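Local coordinates for protein gingipain R2 Pro-Domain (Porphyromonas gingivalis, PDB 4IEF) that probably keeps the arginine-specific cysteine protease gingipain R2 inactive, as the pro-domain of its zymogen, until it is removed during maturation, at residues D137-R142 with G146-F151; S26-R31 with R71-S76; P50-G55 with A152-N157; P14-L19 with P67-S72. One frame throughout, in Å; residues are numbered along the deposited sequence.

Contact 1 (D137-R142 with G146-F151). With CA (calcium ion), chain K.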
# COMPACT_ATOMS: atom_id res chain seq x y z
N ASP A 137 -15.77 -11.01 -7.79
CA ASP A 137 -14.98 -11.92 -8.63
C ASP A 137 -13.81 -12.55 -7.85
O ASP A 137 -13.13 -11.84 -7.12
CB ASP A 137 -14.46 -11.19 -9.87
CG ASP A 137 -15.53 -10.85 -10.89
OD1 ASP A 137 -16.55 -11.56 -10.94
OD2 ASP A 137 -15.31 -9.90 -11.68
N PRO A 138 -13.58 -13.88 -7.98
CA PRO A 138 -12.48 -14.51 -7.23
C PRO A 138 -11.10 -14.03 -7.68
O PRO A 138 -10.90 -13.70 -8.85
CB PRO A 138 -12.65 -16.01 -7.51
CG PRO A 138 -13.44 -16.07 -8.78
CD PRO A 138 -14.32 -14.87 -8.80
N PHE A 139 -10.17 -13.98 -6.73
CA PHE A 139 -8.81 -13.52 -6.98
C PHE A 139 -7.79 -14.49 -6.41
O PHE A 139 -8.13 -15.32 -5.57
CB PHE A 139 -8.60 -12.11 -6.38
CG PHE A 139 -8.73 -12.01 -4.87
CD1 PHE A 139 -7.62 -12.16 -4.05
CD2 PHE A 139 -9.96 -11.70 -4.28
CE1 PHE A 139 -7.74 -12.04 -2.66
CE2 PHE A 139 -10.07 -11.58 -2.89
CZ PHE A 139 -8.96 -11.75 -2.09
N ILE A 140 -6.53 -14.37 -6.85
CA ILE A 140 -5.44 -15.17 -6.30
C ILE A 140 -4.43 -14.20 -5.70
O ILE A 140 -3.95 -13.29 -6.38
CB ILE A 140 -4.81 -16.17 -7.31
CG1 ILE A 140 -5.87 -17.21 -7.80
CG2 ILE A 140 -3.59 -16.88 -6.68
CD1 ILE A 140 -5.55 -17.90 -9.14
N LEU A 141 -4.14 -14.38 -4.40
CA LEU A 141 -3.14 -13.61 -3.68
C LEU A 141 -2.02 -14.59 -3.35
O LEU A 141 -2.10 -15.32 -2.36
CB LEU A 141 -3.71 -12.90 -2.43
CG LEU A 141 -2.72 -12.13 -1.53
CD1 LEU A 141 -1.94 -11.08 -2.32
CD2 LEU A 141 -3.44 -11.51 -0.35
N ARG A 142 -1.01 -14.64 -4.24
CA ARG A 142 0.17 -15.50 -4.20
C ARG A 142 -0.24 -17.00 -4.23
O ARG A 142 -0.48 -17.52 -5.31
CB ARG A 142 1.09 -15.16 -3.01
CG ARG A 142 2.49 -15.73 -3.16
CD ARG A 142 3.54 -14.94 -2.43
NE ARG A 142 4.87 -15.34 -2.86
CZ ARG A 142 5.76 -14.54 -3.45
NH1 ARG A 142 5.48 -13.25 -3.64
NH2 ARG A 142 6.94 -15.01 -3.82
N GLY A 146 -8.80 -16.20 -3.10
CA GLY A 146 -9.71 -15.44 -2.26
C GLY A 146 -10.95 -14.97 -2.99
O GLY A 146 -10.99 -14.94 -4.23
N GLN A 147 -11.97 -14.60 -2.21
CA GLN A 147 -13.23 -14.06 -2.72
C GLN A 147 -13.86 -13.16 -1.65
O GLN A 147 -13.85 -13.49 -0.46
CB GLN A 147 -14.20 -15.17 -3.16
CG GLN A 147 -15.20 -14.67 -4.20
CD GLN A 147 -15.90 -15.75 -4.99
OE1 GLN A 147 -15.70 -16.94 -4.78
NE2 GLN A 147 -16.75 -15.34 -5.92
N VAL A 148 -14.40 -12.01 -2.09
CA VAL A 148 -15.02 -11.04 -1.19
C VAL A 148 -16.53 -11.26 -1.12
O VAL A 148 -17.19 -11.34 -2.16
CB VAL A 148 -14.67 -9.58 -1.61
CG1 VAL A 148 -15.38 -8.56 -0.72
CG2 VAL A 148 -13.16 -9.35 -1.58
N VAL A 149 -17.06 -11.36 0.11
CA VAL A 149 -18.50 -11.47 0.37
C VAL A 149 -19.01 -10.04 0.72
O VAL A 149 -18.39 -9.33 1.51
CB VAL A 149 -18.88 -12.56 1.42
CG1 VAL A 149 -18.30 -12.27 2.81
CG2 VAL A 149 -20.40 -12.75 1.49
N ASN A 150 -20.11 -9.62 0.08
CA ASN A 150 -20.71 -8.30 0.31
C ASN A 150 -22.09 -8.41 0.96
O ASN A 150 -22.96 -9.13 0.46
CB ASN A 150 -20.83 -7.52 -1.01
CG ASN A 150 -19.62 -7.66 -1.89
OD1 ASN A 150 -18.52 -7.23 -1.52
ND2 ASN A 150 -19.77 -8.33 -3.02
N PHE A 151 -22.27 -7.68 2.05
CA PHE A 151 -23.56 -7.57 2.74
C PHE A 151 -24.22 -6.29 2.32
O PHE A 151 -23.57 -5.24 2.37
CB PHE A 151 -23.37 -7.59 4.26
CG PHE A 151 -22.79 -8.85 4.85
CD1 PHE A 151 -21.43 -8.95 5.10
CD2 PHE A 151 -23.62 -9.93 5.16
CE1 PHE A 151 -20.90 -10.11 5.67
CE2 PHE A 151 -23.09 -11.08 5.73
CZ PHE A 151 -21.73 -11.17 5.98
CA CA K . -2.68 -11.99 -8.12
O HOH W 1 -13.59 -10.81 -4.34
O HOH W 2 -2.62 -10.73 -10.36

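Contact 2 (S26-R31 with R71-S76)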
# COMPACT_ATOMS: atom_id res chain seq x y z
N SER A 26 -17.33 -21.17 4.93
CA SER A 26 -17.30 -20.12 5.95
C SER A 26 -18.68 -19.57 6.28
O SER A 26 -19.49 -19.33 5.38
CB SER A 26 -16.41 -18.96 5.52
OG SER A 26 -15.02 -19.28 5.55
N LYS A 27 -18.92 -19.32 7.57
CA LYS A 27 -20.17 -18.74 8.07
C LYS A 27 -19.84 -17.37 8.65
O LYS A 27 -19.10 -17.28 9.64
CB LYS A 27 -20.82 -19.67 9.11
CG LYS A 27 -22.34 -19.64 9.09
CD LYS A 27 -22.92 -20.70 10.03
CE LYS A 27 -24.34 -20.42 10.40
NZ LYS A 27 -24.82 -21.34 11.46
N VAL A 28 -20.31 -16.31 7.99
CA VAL A 28 -20.01 -14.93 8.39
C VAL A 28 -21.30 -14.23 8.84
O VAL A 28 -22.32 -14.26 8.15
CB VAL A 28 -19.28 -14.13 7.27
CG1 VAL A 28 -18.87 -12.73 7.75
CG2 VAL A 28 -18.05 -14.88 6.74
N GLN A 29 -21.22 -13.60 10.02
CA GLN A 29 -22.32 -12.85 10.60
C GLN A 29 -22.07 -11.35 10.47
O GLN A 29 -20.99 -10.85 10.82
CB GLN A 29 -22.52 -13.23 12.09
CG GLN A 29 -23.39 -12.25 12.88
CD GLN A 29 -23.59 -12.67 14.31
OE1 GLN A 29 -24.25 -13.67 14.61
NE2 GLN A 29 -23.02 -11.91 15.24
N PHE A 30 -23.07 -10.64 9.97
CA PHE A 30 -23.09 -9.19 9.89
C PHE A 30 -24.12 -8.70 10.89
O PHE A 30 -25.21 -9.27 10.98
CB PHE A 30 -23.42 -8.68 8.47
CG PHE A 30 -23.86 -7.23 8.44
CD1 PHE A 30 -25.20 -6.88 8.63
CD2 PHE A 30 -22.93 -6.20 8.29
CE1 PHE A 30 -25.59 -5.54 8.68
CE2 PHE A 30 -23.33 -4.86 8.30
CZ PHE A 30 -24.65 -4.54 8.50
N ARG A 31 -23.79 -7.61 11.58
CA ARG A 31 -24.72 -6.93 12.47
C ARG A 31 -24.59 -5.44 12.24
O ARG A 31 -23.47 -4.93 12.09
CB ARG A 31 -24.51 -7.32 13.94
CG ARG A 31 -25.24 -8.60 14.33
CD ARG A 31 -24.91 -9.03 15.74
NE ARG A 31 -25.73 -10.16 16.16
CZ ARG A 31 -25.56 -10.85 17.29
NH1 ARG A 31 -24.57 -10.53 18.12
NH2 ARG A 31 -26.36 -11.85 17.59
N ARG A 71 -16.04 -8.11 3.06
CA ARG A 71 -15.03 -8.89 3.77
C ARG A 71 -14.44 -9.96 2.86
O ARG A 71 -15.17 -10.59 2.08
CB ARG A 71 -15.60 -9.54 5.05
CG ARG A 71 -15.79 -8.58 6.22
CD ARG A 71 -14.49 -7.99 6.73
NE ARG A 71 -14.73 -7.05 7.82
CZ ARG A 71 -14.72 -7.37 9.11
NH1 ARG A 71 -14.45 -8.61 9.50
NH2 ARG A 71 -14.96 -6.44 10.04
N SER A 72 -13.13 -10.16 2.97
CA SER A 72 -12.39 -11.12 2.16
C SER A 72 -12.30 -12.47 2.84
O SER A 72 -12.10 -12.54 4.06
CB SER A 72 -10.99 -10.60 1.84
OG SER A 72 -11.07 -9.39 1.11
N LEU A 73 -12.45 -13.54 2.05
CA LEU A 73 -12.37 -14.90 2.55
C LEU A 73 -11.43 -15.74 1.71
O LEU A 73 -11.41 -15.61 0.49
CB LEU A 73 -13.75 -15.58 2.57
CG LEU A 73 -14.83 -15.02 3.51
CD1 LEU A 73 -16.21 -15.50 3.08
CD2 LEU A 73 -14.55 -15.39 4.97
N ALA A 74 -10.64 -16.60 2.38
CA ALA A 74 -9.81 -17.61 1.73
C ALA A 74 -10.79 -18.72 1.28
O ALA A 74 -11.50 -19.27 2.13
CB ALA A 74 -8.75 -18.13 2.70
N VAL A 75 -10.94 -18.94 -0.05
CA VAL A 75 -11.94 -19.88 -0.58
C VAL A 75 -11.30 -21.12 -1.28
O VAL A 75 -10.09 -21.34 -1.16
CB VAL A 75 -12.95 -19.15 -1.53
CG1 VAL A 75 -13.82 -18.16 -0.76
CG2 VAL A 75 -12.26 -18.48 -2.71
N SER A 76 -12.13 -21.93 -1.98
CA SER A 76 -11.72 -23.14 -2.71
C SER A 76 -10.70 -22.81 -3.81
O SER A 76 -10.76 -21.74 -4.41
CB SER A 76 -12.92 -23.85 -3.32
OG SER A 76 -12.53 -24.99 -4.07
O HOH W 3 -14.52 -19.43 3.08

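Contact 3 (P50-G55 with A152-N157)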
# COMPACT_ATOMS: atom_id res chain seq x y z
N PRO A 50 -27.47 7.41 4.07
CA PRO A 50 -27.21 6.47 5.16
C PRO A 50 -25.72 6.16 5.32
O PRO A 50 -25.00 6.10 4.33
CB PRO A 50 -27.99 5.21 4.75
CG PRO A 50 -28.69 5.56 3.45
CD PRO A 50 -27.97 6.72 2.87
N THR A 51 -25.27 6.00 6.58
CA THR A 51 -23.89 5.64 6.94
C THR A 51 -23.90 4.66 8.09
O THR A 51 -24.74 4.77 8.98
CB THR A 51 -23.03 6.88 7.30
OG1 THR A 51 -23.71 7.68 8.27
CG2 THR A 51 -22.63 7.71 6.10
N PHE A 52 -22.97 3.69 8.08
CA PHE A 52 -22.79 2.73 9.16
C PHE A 52 -21.32 2.31 9.21
O PHE A 52 -20.61 2.47 8.21
CB PHE A 52 -23.74 1.51 9.06
CG PHE A 52 -23.63 0.61 7.85
CD1 PHE A 52 -22.70 -0.44 7.82
CD2 PHE A 52 -24.50 0.74 6.77
CE1 PHE A 52 -22.62 -1.30 6.72
CE2 PHE A 52 -24.42 -0.13 5.67
CZ PHE A 52 -23.47 -1.13 5.65
N THR A 53 -20.86 1.81 10.37
CA THR A 53 -19.47 1.37 10.57
C THR A 53 -19.07 0.34 9.49
O THR A 53 -19.77 -0.66 9.28
CB THR A 53 -19.27 0.80 11.98
OG1 THR A 53 -19.96 1.63 12.93
CG2 THR A 53 -17.80 0.70 12.36
N GLU A 54 -17.97 0.66 8.77
CA GLU A 54 -17.36 -0.12 7.67
C GLU A 54 -18.28 -0.16 6.42
O GLU A 54 -18.03 -0.93 5.48
CB GLU A 54 -16.99 -1.54 8.15
CG GLU A 54 -15.74 -2.11 7.52
CD GLU A 54 -15.45 -3.56 7.89
OE1 GLU A 54 -15.77 -3.97 9.03
OE2 GLU A 54 -14.88 -4.27 7.04
N GLY A 55 -19.31 0.70 6.40
CA GLY A 55 -20.22 0.83 5.27
C GLY A 55 -19.59 1.63 4.15
O GLY A 55 -18.99 2.68 4.41
N ALA A 152 -25.48 -6.34 1.87
CA ALA A 152 -26.26 -5.16 1.49
C ALA A 152 -27.44 -5.06 2.49
O ALA A 152 -28.52 -5.58 2.23
CB ALA A 152 -26.73 -5.25 0.04
N PRO A 153 -27.20 -4.48 3.70
CA PRO A 153 -28.24 -4.48 4.73
C PRO A 153 -29.27 -3.35 4.60
O PRO A 153 -30.14 -3.22 5.47
CB PRO A 153 -27.44 -4.32 6.02
CG PRO A 153 -26.27 -3.50 5.62
CD PRO A 153 -25.95 -3.86 4.20
N LEU A 154 -29.16 -2.53 3.55
CA LEU A 154 -30.09 -1.44 3.32
C LEU A 154 -30.77 -1.64 1.96
O LEU A 154 -30.13 -1.53 0.91
CB LEU A 154 -29.39 -0.07 3.44
CG LEU A 154 -28.75 0.26 4.80
CD1 LEU A 154 -27.88 1.48 4.72
CD2 LEU A 154 -29.81 0.45 5.90
N GLN A 155 -32.05 -2.02 2.00
CA GLN A 155 -32.88 -2.28 0.83
C GLN A 155 -33.97 -1.21 0.77
O GLN A 155 -34.67 -0.99 1.76
CB GLN A 155 -33.46 -3.71 0.86
CG GLN A 155 -32.40 -4.82 0.99
CD GLN A 155 -31.59 -5.08 -0.27
OE1 GLN A 155 -32.11 -5.07 -1.39
NE2 GLN A 155 -30.31 -5.37 -0.09
N TYR A 156 -34.06 -0.49 -0.35
CA TYR A 156 -34.97 0.64 -0.47
C TYR A 156 -35.80 0.59 -1.73
O TYR A 156 -35.27 0.46 -2.84
CB TYR A 156 -34.17 1.96 -0.41
CG TYR A 156 -34.98 3.24 -0.57
CD1 TYR A 156 -35.84 3.68 0.42
CD2 TYR A 156 -34.81 4.04 -1.69
CE1 TYR A 156 -36.56 4.86 0.29
CE2 TYR A 156 -35.52 5.24 -1.84
CZ TYR A 156 -36.39 5.65 -0.85
OH TYR A 156 -37.08 6.83 -0.99
N ASN A 157 -37.12 0.70 -1.54
CA ASN A 157 -38.11 0.78 -2.61
C ASN A 157 -38.38 2.28 -2.82
O ASN A 157 -38.92 2.92 -1.92
CB ASN A 157 -39.38 -0.01 -2.26
CG ASN A 157 -40.36 -0.16 -3.41
OD1 ASN A 157 -40.68 0.79 -4.14
ND2 ASN A 157 -40.88 -1.37 -3.58

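Contact 4 (P14-L19 with P67-S72)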
# COMPACT_ATOMS: atom_id res chain seq x y z
N PRO A 14 -17.19 -3.88 14.57
CA PRO A 14 -16.83 -4.92 15.56
C PRO A 14 -17.86 -6.04 15.68
O PRO A 14 -17.55 -7.10 16.23
CB PRO A 14 -16.74 -4.14 16.88
CG PRO A 14 -16.87 -2.69 16.53
CD PRO A 14 -17.62 -2.64 15.24
N GLN A 15 -19.09 -5.80 15.18
CA GLN A 15 -20.19 -6.75 15.25
C GLN A 15 -20.13 -7.78 14.10
O GLN A 15 -20.83 -8.80 14.15
CB GLN A 15 -21.53 -5.99 15.28
CG GLN A 15 -21.71 -5.13 16.52
CD GLN A 15 -23.16 -4.83 16.83
OE1 GLN A 15 -23.94 -5.71 17.21
NE2 GLN A 15 -23.53 -3.56 16.72
N VAL A 16 -19.26 -7.55 13.10
CA VAL A 16 -19.04 -8.50 11.99
C VAL A 16 -18.05 -9.56 12.50
O VAL A 16 -16.92 -9.22 12.88
CB VAL A 16 -18.58 -7.81 10.68
CG1 VAL A 16 -18.25 -8.83 9.59
CG2 VAL A 16 -19.64 -6.83 10.18
N ARG A 17 -18.51 -10.82 12.60
CA ARG A 17 -17.69 -11.92 13.12
C ARG A 17 -17.86 -13.23 12.34
O ARG A 17 -18.94 -13.50 11.80
CB ARG A 17 -17.95 -12.16 14.62
CG ARG A 17 -19.36 -12.63 15.02
CD ARG A 17 -19.36 -13.10 16.47
NE ARG A 17 -20.62 -13.73 16.86
CZ ARG A 17 -21.50 -13.20 17.71
NH1 ARG A 17 -21.28 -12.01 18.25
NH2 ARG A 17 -22.61 -13.86 18.01
N LEU A 18 -16.78 -14.03 12.30
CA LEU A 18 -16.72 -15.35 11.67
C LEU A 18 -17.32 -16.36 12.65
O LEU A 18 -16.74 -16.60 13.71
CB LEU A 18 -15.26 -15.70 11.30
CG LEU A 18 -14.99 -17.07 10.69
CD1 LEU A 18 -15.34 -17.10 9.21
CD2 LEU A 18 -13.55 -17.48 10.90
N LEU A 19 -18.50 -16.90 12.32
CA LEU A 19 -19.19 -17.87 13.18
C LEU A 19 -18.58 -19.26 13.04
O LEU A 19 -18.35 -19.91 14.06
CB LEU A 19 -20.71 -17.93 12.90
CG LEU A 19 -21.55 -16.69 13.25
CD1 LEU A 19 -23.00 -16.92 12.90
CD2 LEU A 19 -21.47 -16.34 14.72
N PRO A 67 -25.25 1.82 1.30
CA PRO A 67 -23.92 1.29 1.63
C PRO A 67 -23.88 -0.20 1.91
O PRO A 67 -24.84 -0.78 2.41
CB PRO A 67 -23.51 2.07 2.88
CG PRO A 67 -24.27 3.33 2.79
CD PRO A 67 -25.59 2.97 2.17
N ILE A 68 -22.75 -0.82 1.55
CA ILE A 68 -22.49 -2.24 1.73
C ILE A 68 -21.28 -2.45 2.65
O ILE A 68 -20.48 -1.53 2.86
CB ILE A 68 -22.28 -2.96 0.35
CG1 ILE A 68 -20.98 -2.52 -0.36
CG2 ILE A 68 -23.54 -2.85 -0.56
CD1 ILE A 68 -20.37 -3.61 -1.27
N LEU A 69 -21.14 -3.66 3.18
CA LEU A 69 -20.00 -4.06 3.99
C LEU A 69 -19.35 -5.24 3.29
O LEU A 69 -20.03 -6.22 2.96
CB LEU A 69 -20.39 -4.39 5.44
CG LEU A 69 -19.22 -4.55 6.41
CD1 LEU A 69 -19.59 -4.01 7.75
CD2 LEU A 69 -18.76 -6.01 6.50
N SER A 70 -18.04 -5.14 3.04
CA SER A 70 -17.29 -6.17 2.32
C SER A 70 -16.19 -6.78 3.17
O SER A 70 -15.51 -6.06 3.91
CB SER A 70 -16.70 -5.60 1.04
OG SER A 70 -17.71 -5.14 0.15
N ARG A 71 -16.04 -8.11 3.06
CA ARG A 71 -15.03 -8.89 3.77
C ARG A 71 -14.44 -9.96 2.86
O ARG A 71 -15.17 -10.59 2.08
CB ARG A 71 -15.60 -9.54 5.05
CG ARG A 71 -15.79 -8.58 6.22
CD ARG A 71 -14.49 -7.99 6.73
NE ARG A 71 -14.73 -7.05 7.82
CZ ARG A 71 -14.72 -7.37 9.11
NH1 ARG A 71 -14.45 -8.61 9.50
NH2 ARG A 71 -14.96 -6.44 10.04
N SER A 72 -13.13 -10.16 2.97
CA SER A 72 -12.39 -11.12 2.16
C SER A 72 -12.30 -12.47 2.84
O SER A 72 -12.10 -12.54 4.06
CB SER A 72 -10.99 -10.60 1.84
OG SER A 72 -11.07 -9.39 1.11

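Contact 1 (D137-R142 with G146-F151)
Phe-139 and Gly-146 form an antiparallel hydrogen-bonded pair near the turn of the beta hairpin made by strands 133-141 and 144-157. Two backbone bonds join them: Phe-139 N donates to Gly-146 O at 2.8 Å, almost straight, and Gly-146 N donates to Phe-139 O at 2.7 Å. The Phe-139 side chain lies down on its glycine partner. From CB, chi1 of 63° sets CG between the backbone N and the carbonyl carbon, which folds the ring across the neighbouring strand. CG and CD2 lie over the glycine carbonyl, with CD2 3.4 Å from Gly-146 O. CE2 reaches the peptide link, 3.5 Å from Gly-146 C, and also touches Val-148 CG2. CZ and CE1 complete the ring above the alpha carbon, and Gly-146 CA sits 3.9 Å from the ring centroid, 14° off its normal, as a CH-pi contact. This is the cross-strand aromatic-glycine pair of beta sheets, in which the ring shields a backbone that has no side chain of its own. Beside it, Gln-147 runs extended along Pro-138, pointing the same way, while its NE2 bonds to Ser-136 O. Next to the pair a water sits between the two backbones, accepting from Val-148 N and donating to Asp-137 O. One residue on from Phe-139, a calcium ion is bound; the other protein's chain, probably the protease, supplies acidic side-chain and backbone atoms as ligands, and the carbonyl oxygen Ile-140 O lies 2.5 Å from the metal.

Contact 2 (S26-R31 with R71-S76)
Leu-73 and Val-28 meet tip to tip between two strands that lie too far apart to pair, with the nearest alpha carbons, those of Ser-26 and Leu-73, 7.9 Å apart. The close part is small and apolar. Val-28 CG2, set beside its own backbone N, comes within 4.0 Å of Leu-73 CD2 and almost as near to CD1, so one methyl meets the forked end of the leucine. The same CD2 also brushes Ser-26, at 4.0 Å from OG, and therefore fills the corner between two residues that point to the same side of strand 25-31. Phe-151 lies against Val-28, and Val-173 against Leu-73, closing the apolar patch with side chains of the strands in between. Toward Ala-74 the contact is looser and wet. There a water replaces direct touch: Ser-26 OG donates to it, at a modelled distance too short to be taken exactly, and the water donates in turn to Ala-74 O at a longer 3.2 Å. Strand 25-31 pairs with 162-176, and 69-74 with 144-157, while those two middle strands pair with each other. Leu-73 and Val-28 thus meet across two intervening strands, consistent with an antiparallel sheet that curls over on itself.

Contact 3 (P50-G55 with A152-N157)
Two first torsions bring Phe-52 and Leu-154 alongside each other: chi1 of 62° tucks the Phe-52 ring back over its own main chain, and chi1 of -61° places Leu-154 CG opposite its carbonyl carbon. The two side chains then slide past one another in opposite directions. Leu-154 CD1 comes to the edge of the phenylalanine ring, near its plane and 3.9 Å from Phe-52 CE2. The same methyl touches Pro-50 CB at 3.7 Å, so a single leucine branch serves two residues of the 50-55 segment. Pro-153 meets the far end of the ring, its CG lying 3.7 Å from Phe-52 CZ in an oblique approach. The ring is also supported from within its own segment. A type II turn runs from Phe-52 to Gly-55, closed by Gly-55 N donating to Phe-52 O at 2.8 Å, and it lays Gly-55 CA over one face of the Phe-52 ring, 3.5 Å above the plane and toward the rim. Within the 152-157 segment, Gln-155 NE2 bonds back to Ala-152 O at 2.9 Å, spanning Pro-153 and approaching from above the carbonyl plane; the same nitrogen also reaches Glu-131 O, while OE1 accepts from Gly-130 N. Met-32 and Leu-69 pack on Phe-52 as well. Thus the loop that leaves the two-stranded hairpin of 36-42 and 45-51 is held against strand 144-157 of the large antiparallel sheet by a small buried apolar cluster, the packing of a beta hairpin on a neighbouring sheet.

Contact 4 (P14-L19 with P67-S72)
Glu-54 OE1 holds Arg-71 NH2 in a salt bridge and so steadies the guanidinium, one face of which is covered by Val-16. That carboxylate oxygen is gripped by more than the arginine, since Asn-13 N also donates to it, and the second oxygen of Glu-54 pairs with a basic side chain of another chain; these bonds fix the glutamate, which in turn probably positions the arginine. Val-16 CG1 stands 3.7 Å above the plane of the Arg-71 guanidinium, offset toward the rim, and is 3.8 Å from Arg-71 NH1. A bend at chi2, -64°, carries the arginine chain round to meet the valine from the opposite direction, and Val-16 CB comes 3.9 Å from Arg-71 NH2. Val-16 immediately precedes strand 17-22, which pairs with 25-31 in the curled antiparallel sheet, and it also packs on Phe-30 there. The valine divides its two branches between two partners: while CG1 faces the charged group, Val-16 CG2 slides past Leu-69, touching both its methyls, 3.7 Å from CD1 and 3.9 Å from CD2. Leu-69 and Arg-71, two residues apart on strand 69-74, present an apolar and a charged surface to one side chain. Between them, Ser-70 has its OG bonded to Asn-150 OD1 and to a basic side chain of the other protein's chain.

In the fold
All four contacts reach the large sheet, and all bury most of their touching residues. Contacts 1 and 3 share strand 144-157, and contact 3 adds the loop after the small 36-42/45-51 hairpin. Contact 1 alone pairs strands by backbone bonds; it lies at the end that meets the other protein through calcium. Its strand 144-157 hydrogen-bonds to strand 69-74, which contacts 2 and 4 share through Arg-71 and Ser-72. These two are side-chain contacts between strands that are not paired in the sheet: apolar with a bridging water in contact 2, apolar with a guanidinium face in contact 4. Contact 3, nearest the chain's centre, is wholly apolar across its segments, and connects to contacts 2 and 4 through the Glu-54 to Arg-71 salt bridge.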